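Local coordinates for protein peptidase M3B, oligoendopeptidase F (Enterococcus faecium, PDB 2QR4) that probably acts as a zinc-dependent oligoendopeptidase of the M3 family, cutting peptide bonds within short peptides, at residues 363-368 with 402-407; 256-261 with 558-563; 51-56 with 75-80. All coordinates share one frame; numbering follows the deposited sequence.

Interaction 1: 363-368 with 402-407; sequences QLFTLV and TNENIL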
loop_
_atom_site.group_PDB
_atom_site.type_symbol
_atom_site.label_atom_id
_atom_site.label_comp_id
_atom_site.label_asym_id
_atom_site.label_seq_id
_atom_site.Cartn_x
_atom_site.Cartn_y
_atom_site.Cartn_z
ATOM N N GLN A 363 26.721 15.715 28.097
ATOM C CA GLN A 363 27.248 16.503 26.973
ATOM C C GLN A 363 28.716 16.175 26.665
ATOM O O GLN A 363 29.181 16.326 25.529
ATOM C CB GLN A 363 27.078 18.006 27.229
ATOM C CG GLN A 363 25.666 18.433 27.620
ATOM C CD GLN A 363 25.525 19.945 27.732
ATOM O OE1 GLN A 363 24.862 20.460 28.637
ATOM N NE2 GLN A 363 26.156 20.665 26.811
ATOM N N LEU A 364 29.438 15.727 27.690
ATOM C CA LEU A 364 30.817 15.281 27.536
ATOM C C LEU A 364 30.882 14.100 26.565
ATOM O O LEU A 364 31.738 14.061 25.668
ATOM C CB LEU A 364 31.402 14.902 28.901
ATOM C CG LEU A 364 32.848 14.409 28.965
ATOM C CD1 LEU A 364 33.776 15.411 28.312
ATOM C CD2 LEU A 364 33.263 14.151 30.407
ATOM N N PHE A 365 29.968 13.146 26.745
ATOM C CA PHE A 365 29.831 12.015 25.826
ATOM C C PHE A 365 29.507 12.446 24.393
ATOM O O PHE A 365 30.016 11.866 23.427
ATOM C CB PHE A 365 28.775 11.037 26.343
ATOM C CG PHE A 365 29.289 10.124 27.412
ATOM C CD1 PHE A 365 29.176 10.467 28.749
ATOM C CD2 PHE A 365 29.922 8.931 27.077
ATOM C CE1 PHE A 365 29.661 9.623 29.731
ATOM C CE2 PHE A 365 30.414 8.094 28.052
ATOM C CZ PHE A 365 30.283 8.440 29.382
ATOM N N THR A 366 28.659 13.467 24.277
ATOM C CA THR A 366 28.282 14.034 22.999
ATOM C C THR A 366 29.499 14.635 22.320
ATOM O O THR A 366 29.738 14.401 21.134
ATOM C CB THR A 366 27.233 15.137 23.191
ATOM O OG1 THR A 366 26.132 14.610 23.938
ATOM C CG2 THR A 366 26.736 15.669 21.848
ATOM N N LEU A 367 30.264 15.412 23.081
ATOM C CA LEU A 367 31.453 16.062 22.558
ATOM C C LEU A 367 32.421 15.024 21.988
ATOM O O LEU A 367 32.916 15.147 20.862
ATOM C CB LEU A 367 32.138 16.859 23.662
ATOM C CG LEU A 367 33.385 17.605 23.198
ATOM C CD1 LEU A 367 33.020 18.649 22.130
ATOM C CD2 LEU A 367 34.113 18.237 24.381
ATOM N N VAL A 368 32.670 13.991 22.779
ATOM C CA VAL A 368 33.564 12.914 22.392
ATOM C C VAL A 368 33.010 12.097 21.218
ATOM O O VAL A 368 33.761 11.688 20.323
ATOM C CB VAL A 368 33.875 12.033 23.613
ATOM C CG1 VAL A 368 33.862 10.562 23.251
ATOM C CG2 VAL A 368 35.196 12.466 24.229
ATOM N N THR A 402 33.238 4.167 19.359
ATOM C CA THR A 402 34.531 3.745 19.862
ATOM C C THR A 402 35.043 4.810 20.811
ATOM O O THR A 402 35.549 4.499 21.891
ATOM C CB THR A 402 35.548 3.535 18.721
ATOM O OG1 THR A 402 35.030 2.587 17.790
ATOM C CG2 THR A 402 36.872 3.010 19.253
ATOM N N ASN A 403 34.909 6.069 20.401
ATOM C CA ASN A 403 35.330 7.201 21.226
ATOM C C ASN A 403 34.593 7.254 22.571
ATOM O O ASN A 403 35.207 7.443 23.614
ATOM C CB ASN A 403 35.160 8.509 20.450
ATOM C CG ASN A 403 36.314 8.770 19.481
ATOM O OD1 ASN A 403 37.234 7.965 19.355
ATOM N ND2 ASN A 403 36.272 9.911 18.807
ATOM N N GLU A 404 33.278 7.065 22.538
ATOM C CA GLU A 404 32.472 7.000 23.750
ATOM C C GLU A 404 32.958 5.871 24.662
ATOM O O GLU A 404 33.079 6.038 25.891
ATOM C CB GLU A 404 30.999 6.788 23.397
ATOM C CG GLU A 404 30.185 8.070 23.230
ATOM C CD GLU A 404 28.671 7.804 23.191
ATOM O OE1 GLU A 404 28.250 6.823 22.534
ATOM O OE2 GLU A 404 27.902 8.572 23.818
ATOM N N ASN A 405 33.242 4.724 24.053
ATOM C CA ASN A 405 33.805 3.588 24.780
ATOM C C ASN A 405 35.082 3.962 25.502
ATOM O O ASN A 405 35.289 3.578 26.653
ATOM C CB ASN A 405 34.045 2.399 23.843
ATOM C CG ASN A 405 32.749 1.665 23.498
ATOM O OD1 ASN A 405 31.770 1.757 24.232
ATOM N ND2 ASN A 405 32.741 0.944 22.379
ATOM N N ILE A 406 35.924 4.736 24.823
ATOM C CA ILE A 406 37.206 5.116 25.370
ATOM C C ILE A 406 37.033 6.127 26.500
ATOM O O ILE A 406 37.759 6.082 27.491
ATOM C CB ILE A 406 38.146 5.626 24.266
ATOM C CG1 ILE A 406 38.550 4.463 23.355
ATOM C CG2 ILE A 406 39.394 6.266 24.858
ATOM C CD1 ILE A 406 39.387 4.895 22.154
ATOM N N LEU A 407 36.049 7.013 26.375
ATOM C CA LEU A 407 35.749 7.958 27.461
ATOM C C LEU A 407 35.124 7.268 28.676
ATOM O O LEU A 407 35.454 7.594 29.817
ATOM C CB LEU A 407 34.825 9.079 26.987
ATOM C CG LEU A 407 34.148 9.824 28.141
ATOM C CD1 LEU A 407 35.119 10.802 28.802
ATOM C CD2 LEU A 407 32.898 10.531 27.670
#
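Leu407 sets its methyl CD2 over one face of the Phe365 ring. The methyl sits almost above the middle of the ring, 3.4 Å from the ring centroid and 12° off the normal, a tight CH-pi contact. Leu407 gets there with its CG anti to its own backbone N, and its other methyl, CD1, reaches Leu364 CD2 at 4.2 Å, while the two leucine chains pass each other at a slant. Glu404 meets the same ring from a different direction. Its CG lies in the ring plane, at the edge, 4.0 Å from Phe365 CD2, and the chain then runs out extended, bringing OE2 to 3.6 Å from Phe365 CB. The carboxylate stands 77° to the ring plane.

The two helices cross at 134° with their axes 9.0 Å apart, and they bring together two pieces of the M3 peptidase signature. Directly after Val368 the chain reads His-Glu-Met-Gly-His, the HEXXH zinc motif, while helix 394-414 carries, shortly before Thr402, the glutamate that in relatives supplies the third metal ligand. The contact thus joins the two helices of the probable catalytic centre.

Toward the HEXXH end, Val368 points straight at the other helix and pushes CG1 against the backbone of Asn403, 3.4 Å from its O. Asn403 replies with its side chain: ND2 gives a weak hydrogen bond to Val368 O (3.4 Å), its stronger polar partner being Tyr316 OH. Leu407 also meets Ala308 of helix 302-308. His427 brings its ring against that of Phe365.

Interaction 2: 256-261 with 558-563; sequences VNKHLP and YIEDAM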
loop_
_atom_site.group_PDB
_atom_site.type_symbol
_atom_site.label_atom_id
_atom_site.label_comp_id
_atom_site.label_asym_id
_atom_site.label_seq_id
_atom_site.Cartn_x
_atom_site.Cartn_y
_atom_site.Cartn_z
ATOM N N VAL A 256 23.146 -13.017 21.083
ATOM C CA VAL A 256 22.232 -12.236 21.897
ATOM C C VAL A 256 21.222 -13.134 22.611
ATOM O O VAL A 256 20.993 -12.979 23.804
ATOM C CB VAL A 256 21.527 -11.125 21.089
ATOM C CG1 VAL A 256 20.414 -10.513 21.908
ATOM C CG2 VAL A 256 22.540 -10.039 20.678
ATOM N N ASN A 257 20.641 -14.088 21.894
ATOM C CA ASN A 257 19.736 -15.056 22.527
ATOM C C ASN A 257 20.369 -15.860 23.655
ATOM O O ASN A 257 19.737 -16.114 24.679
ATOM C CB ASN A 257 19.106 -15.987 21.497
ATOM C CG ASN A 257 17.828 -15.420 20.928
ATOM O OD1 ASN A 257 16.743 -15.658 21.456
ATOM N ND2 ASN A 257 17.955 -14.609 19.891
ATOM N N LYS A 258 21.627 -16.234 23.473
ATOM C CA LYS A 258 22.334 -17.014 24.468
ATOM C C LYS A 258 22.656 -16.156 25.706
ATOM O O LYS A 258 22.872 -16.695 26.789
ATOM C CB LYS A 258 23.591 -17.636 23.840
ATOM C CG LYS A 258 24.577 -18.272 24.812
ATOM C CD LYS A 258 25.826 -18.778 24.063
ATOM C CE LYS A 258 27.096 -18.775 24.930
ATOM N NZ LYS A 258 27.173 -19.961 25.829
ATOM N N HIS A 259 22.644 -14.829 25.553
ATOM C CA HIS A 259 22.970 -13.924 26.666
ATOM C C HIS A 259 21.796 -13.083 27.199
ATOM O O HIS A 259 22.009 -12.075 27.877
ATOM C CB HIS A 259 24.145 -13.007 26.311
ATOM C CG HIS A 259 25.428 -13.739 26.099
ATOM N ND1 HIS A 259 26.312 -13.995 27.123
ATOM C CD2 HIS A 259 25.962 -14.302 24.989
ATOM C CE1 HIS A 259 27.336 -14.684 26.656
ATOM N NE2 HIS A 259 27.151 -14.878 25.363
ATOM N N LEU A 260 20.568 -13.493 26.904
ATOM C CA LEU A 260 19.389 -12.801 27.430
ATOM C C LEU A 260 19.370 -12.767 28.964
ATOM O O LEU A 260 18.890 -11.808 29.559
ATOM C CB LEU A 260 18.091 -13.435 26.900
ATOM C CG LEU A 260 17.876 -13.254 25.398
ATOM C CD1 LEU A 260 16.633 -13.961 24.963
ATOM C CD2 LEU A 260 17.819 -11.766 25.014
ATOM N N PRO A 261 19.883 -13.816 29.614
ATOM C CA PRO A 261 19.902 -13.698 31.082
ATOM C C PRO A 261 20.601 -12.424 31.598
ATOM O O PRO A 261 20.244 -11.937 32.668
ATOM C CB PRO A 261 20.655 -14.968 31.541
ATOM C CG PRO A 261 20.405 -15.975 30.422
ATOM C CD PRO A 261 20.424 -15.108 29.144
ATOM N N TYR A 558 33.553 -11.357 19.078
ATOM C CA TYR A 558 33.481 -9.914 19.260
ATOM C C TYR A 558 32.202 -9.509 19.977
ATOM O O TYR A 558 32.178 -8.485 20.658
ATOM C CB TYR A 558 33.639 -9.150 17.934
ATOM C CG TYR A 558 32.375 -9.048 17.081
ATOM C CD1 TYR A 558 31.785 -10.182 16.523
ATOM C CD2 TYR A 558 31.803 -7.812 16.800
ATOM C CE1 TYR A 558 30.661 -10.084 15.729
ATOM C CE2 TYR A 558 30.683 -7.708 15.993
ATOM C CZ TYR A 558 30.108 -8.842 15.473
ATOM O OH TYR A 558 28.964 -8.734 14.700
ATOM N N ILE A 559 31.145 -10.306 19.843
ATOM C CA ILE A 559 29.925 -9.980 20.569
ATOM C C ILE A 559 30.052 -10.520 21.973
ATOM O O ILE A 559 29.652 -9.871 22.945
ATOM C CB ILE A 559 28.656 -10.516 19.885
ATOM C CG1 ILE A 559 28.527 -9.916 18.480
ATOM C CG2 ILE A 559 27.441 -10.141 20.689
ATOM C CD1 ILE A 559 27.516 -10.614 17.610
ATOM N N GLU A 560 30.643 -11.702 22.084
ATOM C CA GLU A 560 30.908 -12.271 23.400
ATOM C C GLU A 560 31.796 -11.374 24.284
ATOM O O GLU A 560 31.569 -11.286 25.485
ATOM C CB GLU A 560 31.404 -13.723 23.293
ATOM C CG GLU A 560 30.217 -14.711 23.224
ATOM C CD GLU A 560 30.548 -16.065 22.615
ATOM O OE1 GLU A 560 31.735 -16.347 22.345
ATOM O OE2 GLU A 560 29.600 -16.862 22.414
ATOM N N ASP A 561 32.763 -10.672 23.691
ATOM C CA ASP A 561 33.585 -9.718 24.448
ATOM C C ASP A 561 32.754 -8.552 24.999
ATOM O O ASP A 561 32.942 -8.127 26.137
ATOM C CB ASP A 561 34.716 -9.165 23.590
ATOM C CG ASP A 561 35.789 -10.195 23.298
ATOM O OD1 ASP A 561 35.836 -11.238 24.000
ATOM O OD2 ASP A 561 36.589 -9.952 22.362
ATOM N N ALA A 562 31.839 -8.042 24.183
ATOM C CA ALA A 562 30.971 -6.958 24.599
ATOM C C ALA A 562 30.099 -7.439 25.759
ATOM O O ALA A 562 30.013 -6.782 26.800
ATOM C CB ALA A 562 30.109 -6.493 23.427
HETATM N N MSE A 563 29.477 -8.601 25.571
HETATM C CA MSE A 563 28.670 -9.230 26.604
HETATM C C MSE A 563 29.428 -9.378 27.922
HETATM O O MSE A 563 28.888 -9.110 28.994
HETATM C CB MSE A 563 28.176 -10.591 26.136
HETATM C CG MSE A 563 27.153 -10.529 25.021
HETATM SE SE MSE A 563 25.527 -9.537 25.502
HETATM C CE MSE A 563 24.603 -9.709 23.784
#
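His259 presents one face of its imidazole to the side chain of Met563, which is selenomethionine in this crystal. Met563 CG lies 4.0 Å from the ring centroid, 18° off the normal and displaced toward the rim, making a CH-pi contact. A bend at chi2 (-60°) swings the Met563 selenium to 3.8 Å from His259 CB, oblique to the ring, and the chain then runs on straight to put Met563 CE 3.7 Å from Val256 CG2, the side chains of Val256 and Met563 meeting at about a right angle.

His259 is the residue at which the chain breaks between helix 246-258 and the helix that follows, and this break is packed against helix 557-579, the last helix modelled. Two parts of the mostly helical M3 peptidase fold, nearly 300 residues apart in sequence, are joined here. Helix 418-454 completes the packing, with Phe437 touching both Val256 and Met563.

At the more solvent-accessible margin Glu560 crosses the imidazole at about a right angle. Glu560 CG approaches His259 NE2 at 3.7 Å, and the carboxylate plane is turned 63° from the ring. Glu560 OE2 comes within 4.0 Å of Lys258 CE, but Lys258 NZ stays 5.2 Å from Glu560 OE2, the lysine chain being bent at chi4. The opposite charges may attract each other weakly, but they form no salt bridge. Ile559, one turn before Met563, faces Leu252 and Val255 further back on helix 246-258.

Interaction 3: 51-56 with 75-80; sequences EVIYVY and ARASSL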
loop_
_atom_site.group_PDB
_atom_site.type_symbol
_atom_site.label_atom_id
_atom_site.label_comp_id
_atom_site.label_asym_id
_atom_site.label_seq_id
_atom_site.Cartn_x
_atom_site.Cartn_y
_atom_site.Cartn_z
ATOM N N GLU A 51 18.690 10.392 -8.182
ATOM C CA GLU A 51 18.686 9.824 -6.850
ATOM C C GLU A 51 18.751 10.955 -5.822
ATOM O O GLU A 51 18.025 10.942 -4.824
ATOM C CB GLU A 51 19.859 8.858 -6.688
ATOM C CG GLU A 51 19.827 8.003 -5.429
ATOM C CD GLU A 51 20.368 6.595 -5.663
ATOM O OE1 GLU A 51 21.144 6.394 -6.625
ATOM O OE2 GLU A 51 20.007 5.684 -4.891
ATOM N N VAL A 52 19.596 11.943 -6.103
ATOM C CA VAL A 52 19.784 13.112 -5.246
ATOM C C VAL A 52 18.482 13.875 -5.033
ATOM O O VAL A 52 18.098 14.152 -3.911
ATOM C CB VAL A 52 20.869 14.059 -5.838
ATOM C CG1 VAL A 52 20.732 15.470 -5.293
ATOM C CG2 VAL A 52 22.273 13.503 -5.577
ATOM N N ILE A 53 17.807 14.208 -6.126
ATOM C CA ILE A 53 16.490 14.826 -6.079
ATOM C C ILE A 53 15.475 13.946 -5.342
ATOM O O ILE A 53 14.700 14.426 -4.523
ATOM C CB ILE A 53 15.977 15.070 -7.504
ATOM C CG1 ILE A 53 16.921 16.016 -8.252
ATOM C CG2 ILE A 53 14.552 15.611 -7.505
ATOM C CD1 ILE A 53 16.581 16.113 -9.720
ATOM N N TYR A 54 15.469 12.653 -5.633
ATOM C CA TYR A 54 14.562 11.764 -4.924
ATOM C C TYR A 54 14.786 11.783 -3.395
ATOM O O TYR A 54 13.880 12.121 -2.621
ATOM C CB TYR A 54 14.669 10.345 -5.455
ATOM C CG TYR A 54 13.816 9.381 -4.676
ATOM C CD1 TYR A 54 12.479 9.173 -5.016
ATOM C CD2 TYR A 54 14.344 8.678 -3.592
ATOM C CE1 TYR A 54 11.702 8.280 -4.312
ATOM C CE2 TYR A 54 13.566 7.794 -2.875
ATOM C CZ TYR A 54 12.245 7.604 -3.238
ATOM O OH TYR A 54 11.470 6.730 -2.520
ATOM N N VAL A 55 15.992 11.411 -2.976
ATOM C CA VAL A 55 16.367 11.405 -1.568
ATOM C C VAL A 55 15.988 12.719 -0.876
ATOM O O VAL A 55 15.439 12.719 0.228
ATOM C CB VAL A 55 17.878 11.121 -1.406
ATOM C CG1 VAL A 55 18.403 11.643 -0.069
ATOM C CG2 VAL A 55 18.149 9.634 -1.574
ATOM N N TYR A 56 16.246 13.836 -1.541
ATOM C CA TYR A 56 15.919 15.139 -0.976
ATOM C C TYR A 56 14.424 15.339 -0.754
ATOM O O TYR A 56 14.001 15.817 0.303
ATOM C CB TYR A 56 16.433 16.264 -1.869
ATOM C CG TYR A 56 16.018 17.631 -1.379
ATOM C CD1 TYR A 56 16.457 18.106 -0.142
ATOM C CD2 TYR A 56 15.184 18.448 -2.140
ATOM C CE1 TYR A 56 16.083 19.363 0.322
ATOM C CE2 TYR A 56 14.810 19.714 -1.689
ATOM C CZ TYR A 56 15.262 20.163 -0.455
ATOM O OH TYR A 56 14.897 21.409 0.013
ATOM N N ALA A 75 5.921 13.169 -4.713
ATOM C CA ALA A 75 5.262 12.451 -5.793
ATOM C C ALA A 75 5.917 12.751 -7.147
ATOM O O ALA A 75 6.238 11.840 -7.892
ATOM C CB ALA A 75 3.779 12.809 -5.822
ATOM N N ARG A 76 6.139 14.024 -7.466
ATOM C CA ARG A 76 6.786 14.343 -8.741
ATOM C C ARG A 76 8.171 13.707 -8.815
ATOM O O ARG A 76 8.570 13.203 -9.864
ATOM C CB ARG A 76 6.850 15.861 -8.995
ATOM C CG ARG A 76 5.482 16.492 -9.198
ATOM C CD ARG A 76 5.541 17.942 -9.655
ATOM N NE ARG A 76 4.368 18.284 -10.473
ATOM C CZ ARG A 76 3.301 18.972 -10.051
ATOM N NH1 ARG A 76 2.300 19.213 -10.895
ATOM N NH2 ARG A 76 3.222 19.425 -8.796
ATOM N N ALA A 77 8.888 13.682 -7.695
ATOM C CA ALA A 77 10.239 13.111 -7.683
ATOM C C ALA A 77 10.225 11.598 -7.787
ATOM O O ALA A 77 11.136 11.010 -8.376
ATOM C CB ALA A 77 11.034 13.567 -6.451
ATOM N N SER A 78 9.190 10.962 -7.240
ATOM C CA SER A 78 9.060 9.509 -7.395
ATOM C C SER A 78 8.793 9.122 -8.839
ATOM O O SER A 78 9.415 8.191 -9.344
ATOM C CB SER A 78 7.996 8.915 -6.470
ATOM O OG SER A 78 8.363 9.145 -5.121
ATOM N N SER A 79 7.889 9.837 -9.510
ATOM C CA SER A 79 7.611 9.553 -10.922
ATOM C C SER A 79 8.872 9.691 -11.760
ATOM O O SER A 79 9.146 8.842 -12.588
ATOM C CB SER A 79 6.530 10.474 -11.490
ATOM O OG SER A 79 5.348 10.359 -10.751
ATOM N N LEU A 80 9.628 10.765 -11.534
ATOM C CA LEU A 80 10.874 11.026 -12.266
ATOM C C LEU A 80 11.841 9.875 -12.048
ATOM O O LEU A 80 12.449 9.388 -12.992
ATOM C CB LEU A 80 11.543 12.301 -11.749
ATOM C CG LEU A 80 12.327 13.276 -12.644
ATOM C CD1 LEU A 80 13.539 13.742 -11.894
ATOM C CD2 LEU A 80 12.723 12.702 -13.987
#
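Apolar packing is carried by Ile53, which directs its two branches at different residues of the other helix. Its CG2 meets Ala77 CB at 4.2 Å, and its CD1 extends to Leu80 CD1 at a looser 4.4 Å. The small alanine side chain points straight across, and here the backbones come nearest, with Tyr54 CA 5.3 Å from Ala77 CA.

The aromatic-polar part belongs to Tyr54. Tyr54 turns its ring away from its own N (chi1 176°), along the flank of helix 75-80, and presents its edge: Ser78 OG lies near the ring plane, 3.5 Å from Tyr54 CE1, and Ala77 O is 4.1 Å from Tyr54 CD1. Both are close approaches of an oxygen to ring carbons at the edge; Ser78 OG is hydrogen-bonded to Tyr74 O in its own helix. Beyond the contact the Tyr54 ring stacks with Phe81.

Around the pair, Phe8 and Leu15 of helix 4-18 cover Ile53, while Pro458 of the second subunit packs on Ala75 and Arg76. With axes 8.9 Å apart at 149°, and a short link between helices 33-63 and 68-87, the arrangement is an antiparallel helical hairpin in the N-terminal part of the chain.

In the fold
From the N terminus, the first contact to close is interaction 3, a short loop in which helix 33-63 turns back as helix 68-87; it is complete before either of the others opens. Interaction 2 then opens at 256-261 and closes only at 558-563, bringing the C-terminal helix back to the middle of the chain. Interaction 1 is nested inside that long loop, tying helix 361-379 to helix 394-414 across a partly unmodelled connection. The centres of interactions 1 and 2 are 23 Å apart, with nearest atoms about 8 Å apart. Interaction 3 lies across the centre of the chain from interaction 2, their centres 41 Å apart.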